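Local coordinates for alternansucrase (Leuconostoc mesenteroides, PDB 6HVG), which is a glycoside hydrolase family 70 enzyme that joins a TIM-barrel-related catalytic module to cell-wall-binding-type repeats, at residues N1355-G1368 against Y1378-K1390. Numbering follows the deposited sequence.
Sequences NYYFMPNGVELRKG and YYFDDQGKMVRDK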
ATOM      1  N   ASN A1355     -17.577   0.679  30.795  1.00 48.00           N
ATOM      2  CA  ASN A1355     -18.199  -0.042  31.894  1.00 45.99           C
ATOM      3  C   ASN A1355     -17.521  -1.369  32.131  1.00 46.04           C
ATOM      4  O   ASN A1355     -17.451  -2.212  31.244  1.00 47.21           O
ATOM      5  CB  ASN A1355     -19.689  -0.273  31.643  1.00 47.62           C
ATOM      6  CG  ASN A1355     -20.512   0.999  31.819  1.00 52.50           C
ATOM      7  OD1 ASN A1355     -20.099   1.944  32.487  1.00 53.83           O
ATOM      8  ND2 ASN A1355     -21.673   1.039  31.179  1.00 58.26           N
ATOM      9  N   TYR A1356     -17.053  -1.554  33.360  1.00 46.18           N
ATOM     10  CA  TYR A1356     -16.315  -2.749  33.747  1.00 43.73           C
ATOM     11  C   TYR A1356     -17.053  -3.555  34.789  1.00 41.24           C
ATOM     12  O   TYR A1356     -17.949  -3.033  35.440  1.00 45.20           O
ATOM     13  CB  TYR A1356     -14.963  -2.325  34.272  1.00 44.07           C
ATOM     14  CG  TYR A1356     -14.069  -1.751  33.209  1.00 46.06           C
ATOM     15  CD1 TYR A1356     -14.164  -0.410  32.814  1.00 46.85           C
ATOM     16  CD2 TYR A1356     -13.127  -2.550  32.578  1.00 47.56           C
ATOM     17  CE1 TYR A1356     -13.315   0.111  31.846  1.00 46.94           C
ATOM     18  CE2 TYR A1356     -12.288  -2.041  31.592  1.00 45.55           C
ATOM     19  CZ  TYR A1356     -12.377  -0.720  31.253  1.00 44.92           C
ATOM     20  OH  TYR A1356     -11.548  -0.245  30.300  1.00 48.53           O
ATOM     21  N   TYR A1357     -16.697  -4.826  34.916  1.00 38.30           N
ATOM     22  CA  TYR A1357     -17.269  -5.709  35.927  1.00 39.47           C
ATOM     23  C   TYR A1357     -16.167  -6.185  36.902  1.00 41.95           C
ATOM     24  O   TYR A1357     -15.366  -7.045  36.558  1.00 44.37           O
ATOM     25  CB  TYR A1357     -17.885  -6.900  35.219  1.00 38.33           C
ATOM     26  CG  TYR A1357     -18.775  -7.803  36.056  1.00 38.80           C
ATOM     27  CD1 TYR A1357     -18.247  -8.650  37.002  1.00 40.01           C
ATOM     28  CD2 TYR A1357     -20.143  -7.862  35.833  1.00 38.89           C
ATOM     29  CE1 TYR A1357     -19.073  -9.500  37.741  1.00 40.03           C
ATOM     30  CE2 TYR A1357     -20.962  -8.722  36.543  1.00 38.49           C
ATOM     31  CZ  TYR A1357     -20.437  -9.524  37.501  1.00 38.29           C
ATOM     32  OH  TYR A1357     -21.272 -10.368  38.201  1.00 38.58           O
ATOM     33  N   PHE A1358     -16.097  -5.602  38.093  1.00 44.41           N
ATOM     34  CA  PHE A1358     -15.089  -6.023  39.084  1.00 44.46           C
ATOM     35  C   PHE A1358     -15.669  -6.963  40.128  1.00 44.39           C
ATOM     36  O   PHE A1358     -16.753  -6.724  40.638  1.00 42.57           O
ATOM     37  CB  PHE A1358     -14.457  -4.823  39.775  1.00 44.24           C
ATOM     38  CG  PHE A1358     -13.802  -3.886  38.833  1.00 44.58           C
ATOM     39  CD1 PHE A1358     -12.621  -4.261  38.228  1.00 47.21           C
ATOM     40  CD2 PHE A1358     -14.355  -2.670  38.523  1.00 44.45           C
ATOM     41  CE1 PHE A1358     -11.962  -3.425  37.335  1.00 49.20           C
ATOM     42  CE2 PHE A1358     -13.721  -1.821  37.621  1.00 47.42           C
ATOM     43  CZ  PHE A1358     -12.524  -2.202  37.012  1.00 49.19           C
ATOM     44  N   MET A1359     -14.922  -8.016  40.459  1.00 44.65           N
ATOM     45  CA  MET A1359     -15.419  -9.040  41.364  1.00 45.75           C
ATOM     46  C   MET A1359     -15.188  -8.621  42.814  1.00 44.15           C
ATOM     47  O   MET A1359     -14.667  -7.544  43.072  1.00 45.82           O
ATOM     48  CB  MET A1359     -14.772 -10.374  41.015  1.00 49.03           C
ATOM     49  CG  MET A1359     -15.001 -10.767  39.552  1.00 51.43           C
ATOM     50  SD  MET A1359     -14.740 -12.527  39.299  1.00 56.76           S
ATOM     51  CE  MET A1359     -13.649 -12.638  37.903  1.00 61.50           C
ATOM     52  N   PRO A1360     -15.625  -9.418  43.784  1.00 44.91           N
ATOM     53  CA  PRO A1360     -15.440  -8.967  45.168  1.00 44.51           C
ATOM     54  C   PRO A1360     -13.955  -8.841  45.548  1.00 46.35           C
ATOM     55  O   PRO A1360     -13.627  -8.059  46.429  1.00 44.80           O
ATOM     56  CB  PRO A1360     -16.109 -10.058  45.991  1.00 44.65           C
ATOM     57  CG  PRO A1360     -17.020 -10.774  45.062  1.00 46.02           C
ATOM     58  CD  PRO A1360     -16.411 -10.657  43.701  1.00 46.36           C
ATOM     59  N   ASN A1361     -13.089  -9.610  44.881  1.00 44.77           N
ATOM     60  CA  ASN A1361     -11.654  -9.499  45.064  1.00 44.47           C
ATOM     61  C   ASN A1361     -11.008  -8.540  44.074  1.00 45.46           C
ATOM     62  O   ASN A1361      -9.780  -8.467  43.977  1.00 42.53           O
ATOM     63  CB  ASN A1361     -10.978 -10.872  44.974  1.00 46.50           C
ATOM     64  CG  ASN A1361     -11.205 -11.536  43.648  1.00 47.14           C
ATOM     65  OD1 ASN A1361     -11.782 -10.947  42.739  1.00 49.56           O
ATOM     66  ND2 ASN A1361     -10.783 -12.772  43.536  1.00 48.93           N
ATOM     67  N   GLY A1362     -11.829  -7.805  43.313  1.00 47.44           N
ATOM     68  CA  GLY A1362     -11.350  -6.686  42.466  1.00 46.17           C
ATOM     69  C   GLY A1362     -10.859  -7.075  41.094  1.00 45.46           C
ATOM     70  O   GLY A1362     -10.466  -6.207  40.320  1.00 49.55           O
ATOM     71  N   VAL A1363     -10.915  -8.368  40.787  1.00 43.92           N
ATOM     72  CA  VAL A1363     -10.512  -8.885  39.494  1.00 43.75           C
ATOM     73  C   VAL A1363     -11.518  -8.406  38.447  1.00 43.38           C
ATOM     74  O   VAL A1363     -12.740  -8.477  38.635  1.00 42.39           O
ATOM     75  CB  VAL A1363     -10.512 -10.431  39.487  1.00 45.67           C
ATOM     76  CG1 VAL A1363     -10.209 -10.968  38.100  1.00 46.64           C
ATOM     77  CG2 VAL A1363      -9.492 -10.980  40.469  1.00 45.01           C
ATOM     78  N   GLU A1364     -10.996  -7.925  37.333  1.00 44.35           N
ATOM     79  CA  GLU A1364     -11.824  -7.478  36.210  1.00 45.68           C
ATOM     80  C   GLU A1364     -12.212  -8.686  35.353  1.00 44.93           C
ATOM     81  O   GLU A1364     -11.364  -9.545  35.048  1.00 43.45           O
ATOM     82  CB  GLU A1364     -11.068  -6.360  35.457  1.00 47.03           C
ATOM     83  CG  GLU A1364     -11.170  -6.267  33.955  1.00 51.32           C
ATOM     84  CD  GLU A1364     -10.353  -5.094  33.410  1.00 54.77           C
ATOM     85  OE1 GLU A1364     -10.146  -4.103  34.143  1.00 57.45           O
ATOM     86  OE2 GLU A1364      -9.920  -5.139  32.234  1.00 60.53           O
ATOM     87  N   LEU A1365     -13.504  -8.793  35.031  1.00 46.24           N
ATOM     88  CA  LEU A1365     -14.005  -9.855  34.145  1.00 47.72           C
ATOM     89  C   LEU A1365     -13.684  -9.480  32.708  1.00 46.16           C
ATOM     90  O   LEU A1365     -13.854  -8.323  32.316  1.00 40.27           O
ATOM     91  CB  LEU A1365     -15.512 -10.045  34.309  1.00 48.25           C
ATOM     92  CG  LEU A1365     -16.210 -11.146  33.507  1.00 49.72           C
ATOM     93  CD1 LEU A1365     -15.773 -12.533  33.946  1.00 53.22           C
ATOM     94  CD2 LEU A1365     -17.714 -11.022  33.644  1.00 50.88           C
ATOM     95  N   ARG A1366     -13.183 -10.457  31.956  1.00 48.41           N
ATOM     96  CA  ARG A1366     -12.723 -10.241  30.583  1.00 51.52           C
ATOM     97  C   ARG A1366     -13.129 -11.389  29.679  1.00 53.59           C
ATOM     98  O   ARG A1366     -12.892 -12.558  30.013  1.00 58.16           O
ATOM     99  CB  ARG A1366     -11.204 -10.163  30.563  1.00 52.18           C
ATOM    100  CG  ARG A1366     -10.607  -9.021  31.343  1.00 55.06           C
ATOM    101  CD  ARG A1366      -9.076  -9.079  31.310  1.00 58.27           C
ATOM    102  NE  ARG A1366      -8.599  -7.766  30.873  1.00 62.11           N
ATOM    103  CZ  ARG A1366      -7.568  -7.542  30.065  1.00 68.57           C
ATOM    104  NH1 ARG A1366      -6.851  -8.559  29.584  1.00 68.97           N
ATOM    105  NH2 ARG A1366      -7.253  -6.283  29.742  1.00 70.82           N
ATOM    106  N   LYS A1367     -13.736 -11.066  28.533  1.00 55.69           N
ATOM    107  CA  LYS A1367     -14.078 -12.058  27.515  1.00 59.13           C
ATOM    108  C   LYS A1367     -15.121 -13.026  28.086  1.00 53.14           C
ATOM    109  O   LYS A1367     -15.000 -14.239  27.970  1.00 54.78           O
ATOM    110  CB  LYS A1367     -12.805 -12.785  27.021  1.00 68.49           C
ATOM    111  CG  LYS A1367     -12.891 -13.289  25.587  1.00 85.53           C
ATOM    112  CD  LYS A1367     -11.692 -14.145  25.167  1.00 91.15           C
ATOM    113  CE  LYS A1367     -11.845 -14.623  23.725  1.00 91.93           C
ATOM    114  NZ  LYS A1367     -11.822 -13.479  22.762  1.00 94.30           N
ATOM    115  N   GLY A1368     -16.170 -12.473  28.678  1.00 48.14           N
ATOM    116  CA  GLY A1368     -17.171 -13.309  29.335  1.00 48.90           C
ATOM    117  C   GLY A1368     -18.404 -12.586  29.837  1.00 46.54           C
ATOM    118  O   GLY A1368     -18.455 -11.351  29.859  1.00 45.53           O
ATOM    119  N   TYR A1378     -24.767  -9.244  30.962  1.00 54.74           N
ATOM    120  CA  TYR A1378     -23.999  -8.382  30.067  1.00 52.92           C
ATOM    121  C   TYR A1378     -22.760  -9.151  29.605  1.00 54.39           C
ATOM    122  O   TYR A1378     -22.433 -10.186  30.185  1.00 58.73           O
ATOM    123  CB  TYR A1378     -23.568  -7.111  30.797  1.00 53.05           C
ATOM    124  CG  TYR A1378     -24.700  -6.273  31.361  1.00 52.69           C
ATOM    125  CD1 TYR A1378     -25.340  -6.614  32.541  1.00 53.05           C
ATOM    126  CD2 TYR A1378     -25.116  -5.105  30.703  1.00 53.07           C
ATOM    127  CE1 TYR A1378     -26.373  -5.828  33.043  1.00 54.31           C
ATOM    128  CE2 TYR A1378     -26.140  -4.318  31.199  1.00 52.54           C
ATOM    129  CZ  TYR A1378     -26.761  -4.673  32.368  1.00 53.32           C
ATOM    130  OH  TYR A1378     -27.763  -3.875  32.851  1.00 54.96           O
ATOM    131  N   TYR A1379     -22.083  -8.667  28.564  1.00 50.62           N
ATOM    132  CA  TYR A1379     -20.823  -9.261  28.132  1.00 50.04           C
ATOM    133  C   TYR A1379     -19.704  -8.227  28.160  1.00 51.43           C
ATOM    134  O   TYR A1379     -19.923  -7.056  27.889  1.00 48.60           O
ATOM    135  CB  TYR A1379     -20.934  -9.845  26.713  1.00 49.41           C
ATOM    136  CG  TYR A1379     -19.633 -10.440  26.154  1.00 47.89           C
ATOM    137  CD1 TYR A1379     -18.754  -9.682  25.403  1.00 46.13           C
ATOM    138  CD2 TYR A1379     -19.294 -11.771  26.391  1.00 49.15           C
ATOM    139  CE1 TYR A1379     -17.578 -10.224  24.901  1.00 45.70           C
ATOM    140  CE2 TYR A1379     -18.114 -12.318  25.891  1.00 46.35           C
ATOM    141  CZ  TYR A1379     -17.271 -11.540  25.144  1.00 44.69           C
ATOM    142  OH  TYR A1379     -16.091 -12.076  24.679  1.00 44.53           O
ATOM    143  N   PHE A1380     -18.496  -8.698  28.473  1.00 51.65           N
ATOM    144  CA  PHE A1380     -17.336  -7.837  28.609  1.00 50.54           C
ATOM    145  C   PHE A1380     -16.200  -8.366  27.737  1.00 53.78           C
ATOM    146  O   PHE A1380     -15.886  -9.567  27.787  1.00 55.34           O
ATOM    147  CB  PHE A1380     -16.953  -7.752  30.103  1.00 48.26           C
ATOM    148  CG  PHE A1380     -18.073  -7.238  30.957  1.00 45.75           C
ATOM    149  CD1 PHE A1380     -18.218  -5.889  31.182  1.00 43.73           C
ATOM    150  CD2 PHE A1380     -19.015  -8.100  31.491  1.00 47.85           C
ATOM    151  CE1 PHE A1380     -19.268  -5.412  31.939  1.00 43.90           C
ATOM    152  CE2 PHE A1380     -20.077  -7.626  32.258  1.00 45.30           C
ATOM    153  CZ  PHE A1380     -20.203  -6.280  32.473  1.00 43.54           C
ATOM    154  N   ASP A1381     -15.564  -7.464  26.989  1.00 52.78           N
ATOM    155  CA  ASP A1381     -14.626  -7.850  25.937  1.00 53.71           C
ATOM    156  C   ASP A1381     -13.209  -8.219  26.440  1.00 51.49           C
ATOM    157  O   ASP A1381     -12.957  -8.270  27.628  1.00 47.32           O
ATOM    158  CB  ASP A1381     -14.577  -6.765  24.854  1.00 54.12           C
ATOM    159  CG  ASP A1381     -13.867  -5.519  25.288  1.00 60.58           C
ATOM    160  OD1 ASP A1381     -13.114  -5.562  26.294  1.00 60.95           O
ATOM    161  OD2 ASP A1381     -14.039  -4.479  24.603  1.00 64.62           O
ATOM    162  N   ASP A1382     -12.311  -8.520  25.509  1.00 55.90           N
ATOM    163  CA  ASP A1382     -10.920  -8.886  25.793  1.00 58.18           C
ATOM    164  C   ASP A1382     -10.274  -7.989  26.846  1.00 56.66           C
ATOM    165  O   ASP A1382      -9.472  -8.468  27.649  1.00 57.25           O
ATOM    166  CB  ASP A1382     -10.063  -8.812  24.515  1.00 63.49           C
ATOM    167  CG  ASP A1382     -10.514  -9.787  23.430  1.00 74.40           C
ATOM    168  OD1 ASP A1382     -11.735 -10.032  23.290  1.00 83.52           O
ATOM    169  OD2 ASP A1382      -9.641 -10.289  22.680  1.00 82.94           O
ATOM    170  N   GLN A1383     -10.610  -6.700  26.836  1.00 55.58           N
ATOM    171  CA  GLN A1383      -9.992  -5.727  27.750  1.00 55.84           C
ATOM    172  C   GLN A1383     -10.880  -5.279  28.901  1.00 50.70           C
ATOM    173  O   GLN A1383     -10.572  -4.305  29.561  1.00 51.67           O
ATOM    174  CB  GLN A1383      -9.579  -4.500  26.973  1.00 58.45           C
ATOM    175  CG  GLN A1383      -8.564  -4.735  25.869  1.00 63.55           C
ATOM    176  CD  GLN A1383      -8.082  -3.406  25.313  1.00 66.10           C
ATOM    177  OE1 GLN A1383      -8.886  -2.600  24.843  1.00 70.61           O
ATOM    178  NE2 GLN A1383      -6.782  -3.154  25.399  1.00 66.79           N
ATOM    179  N   GLY A1384     -11.980  -5.994  29.126  1.00 49.69           N
ATOM    180  CA  GLY A1384     -12.881  -5.742  30.241  1.00 49.43           C
ATOM    181  C   GLY A1384     -14.055  -4.824  29.987  1.00 49.00           C
ATOM    182  O   GLY A1384     -14.925  -4.724  30.853  1.00 47.31           O
ATOM    183  N   LYS A1385     -14.082  -4.141  28.827  1.00 50.93           N
ATOM    184  CA  LYS A1385     -15.168  -3.176  28.498  1.00 51.10           C
ATOM    185  C   LYS A1385     -16.480  -3.878  28.165  1.00 49.70           C
ATOM    186  O   LYS A1385     -16.482  -4.942  27.539  1.00 49.15           O
ATOM    187  CB  LYS A1385     -14.785  -2.257  27.339  1.00 50.38           C
ATOM    188  CG  LYS A1385     -13.791  -1.191  27.694  1.00 56.04           C
ATOM    189  CD  LYS A1385     -13.140  -0.583  26.457  1.00 62.15           C
ATOM    190  CE  LYS A1385     -11.995   0.350  26.853  1.00 65.49           C
ATOM    191  NZ  LYS A1385     -10.909   0.433  25.839  1.00 65.90           N
ATOM    192  N   MET A1386     -17.591  -3.288  28.592  1.00 49.67           N
ATOM    193  CA  MET A1386     -18.915  -3.792  28.228  1.00 50.42           C
ATOM    194  C   MET A1386     -19.118  -3.578  26.735  1.00 51.18           C
ATOM    195  O   MET A1386     -18.653  -2.593  26.172  1.00 50.08           O
ATOM    196  CB  MET A1386     -19.987  -3.065  29.030  1.00 52.28           C
ATOM    197  CG  MET A1386     -21.422  -3.549  28.831  1.00 56.59           C
ATOM    198  SD  MET A1386     -22.619  -2.342  29.491  1.00 57.36           S
ATOM    199  CE  MET A1386     -22.539  -2.767  31.241  1.00 58.32           C
ATOM    200  N   VAL A1387     -19.784  -4.527  26.102  1.00 55.54           N
ATOM    201  CA  VAL A1387     -20.113  -4.438  24.680  1.00 58.36           C
ATOM    202  C   VAL A1387     -21.605  -4.149  24.533  1.00 57.01           C
ATOM    203  O   VAL A1387     -22.438  -4.730  25.245  1.00 51.23           O
ATOM    204  CB  VAL A1387     -19.775  -5.744  23.937  1.00 61.37           C
ATOM    205  CG1 VAL A1387     -19.922  -5.571  22.430  1.00 64.50           C
ATOM    206  CG2 VAL A1387     -18.367  -6.199  24.284  1.00 59.09           C
ATOM    207  N   ARG A1388     -21.914  -3.252  23.594  1.00 62.15           N
ATOM    208  CA  ARG A1388     -23.286  -2.770  23.359  1.00 64.60           C
ATOM    209  C   ARG A1388     -23.681  -2.834  21.878  1.00 65.31           C
ATOM    210  O   ARG A1388     -22.839  -2.593  20.992  1.00 58.19           O
ATOM    211  CB  ARG A1388     -23.388  -1.312  23.797  1.00 65.83           C
ATOM    212  CG  ARG A1388     -23.099  -1.007  25.257  1.00 66.19           C
ATOM    213  CD  ARG A1388     -22.794   0.488  25.401  1.00 66.78           C
ATOM    214  NE  ARG A1388     -22.902   0.960  26.774  1.00 68.40           N
ATOM    215  CZ  ARG A1388     -24.048   1.257  27.374  1.00 68.49           C
ATOM    216  NH1 ARG A1388     -25.199   1.127  26.737  1.00 69.63           N
ATOM    217  NH2 ARG A1388     -24.047   1.662  28.634  1.00 72.60           N
ATOM    218  N   ASP A1389     -24.953  -3.160  21.629  1.00 68.08           N
ATOM    219  CA  ASP A1389     -25.550  -3.038  20.290  1.00 70.60           C
ATOM    220  C   ASP A1389     -24.788  -3.813  19.224  1.00 71.37           C
ATOM    221  O   ASP A1389     -24.301  -3.234  18.243  1.00 69.74           O
ATOM    222  CB  ASP A1389     -25.648  -1.548  19.910  1.00 71.90           C
ATOM    223  CG  ASP A1389     -26.423  -1.289  18.614  1.00 71.06           C
ATOM    224  OD1 ASP A1389     -27.228  -2.142  18.172  1.00 68.39           O
ATOM    225  OD2 ASP A1389     -26.228  -0.190  18.052  1.00 71.12           O
ATOM    226  N   LYS A1390     -24.675  -5.122  19.416  1.00 72.75           N
ATOM    227  CA  LYS A1390     -24.155  -6.003  18.358  1.00 76.21           C
ATOM    228  C   LYS A1390     -24.388  -7.475  18.668  1.00 76.34           C
ATOM    229  O   LYS A1390     -24.664  -7.868  19.809  1.00 79.78           O
ATOM    230  CB  LYS A1390     -22.676  -5.699  18.044  1.00 77.34           C
ATOM    231  CG  LYS A1390     -21.642  -6.489  18.796  1.00 77.71           C
ATOM    232  CD  LYS A1390     -20.231  -6.105  18.358  1.00 80.19           C
ATOM    233  CE  LYS A1390     -19.222  -7.180  18.738  1.00 84.11           C
ATOM    234  NZ  LYS A1390     -17.813  -6.743  18.551  1.00 82.88           N
TER
HETATM  235  O   HOH W   1     -14.659  -5.936  33.400  1.00 50.45           O
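The F1380 ring takes Y1357 on one face, where CB of Y1357 stands 3.7 Å from the F1380 ring centroid, while O of N1355 and O of G1368 lie at its edge. The crossing of strands 1355-1357 and 1378-1380 at 93° is consistent with the stacked β-hairpins of a choline-binding-type repeat solenoid, and aromatic side chains fill the join. Y1357 puts its ring on the carbonyl-carbon side (chi1 -168°), which brings its CD2 to 3.6 Å from F1380 CE2. The Y1357 edge thus turns toward the same F1380 face, an offset edge-to-face pair with planes at 64°. L1365 CD2 fills the angle between the two rings, over the rim of the Y1357 face.

The backbone closes both ends. M1386 N donates to N1355 O at 2.9 Å, in the carbonyl plane. At the other end K1367 and G1368 face F1380 as a G1 bulge. There G1368 N donates to F1380 O at 3.1 Å. F1380 N returns a bond to G1368 O at 3.0 Å.

The turn D1381-G1384 supplies a second flat contact. D1382 O sits 3.1 Å above the R1366 guanidinium plane, over its centre. At the guanidinium edge, in plane, R1366 NE meets E1364 OE2 at 3.2 Å, and the group also makes a cation-pi contact with W1323. One water ties the hairpins together, accepting from Y1357 N and lying close to L1365 O and 2.8 Å from G1384 O.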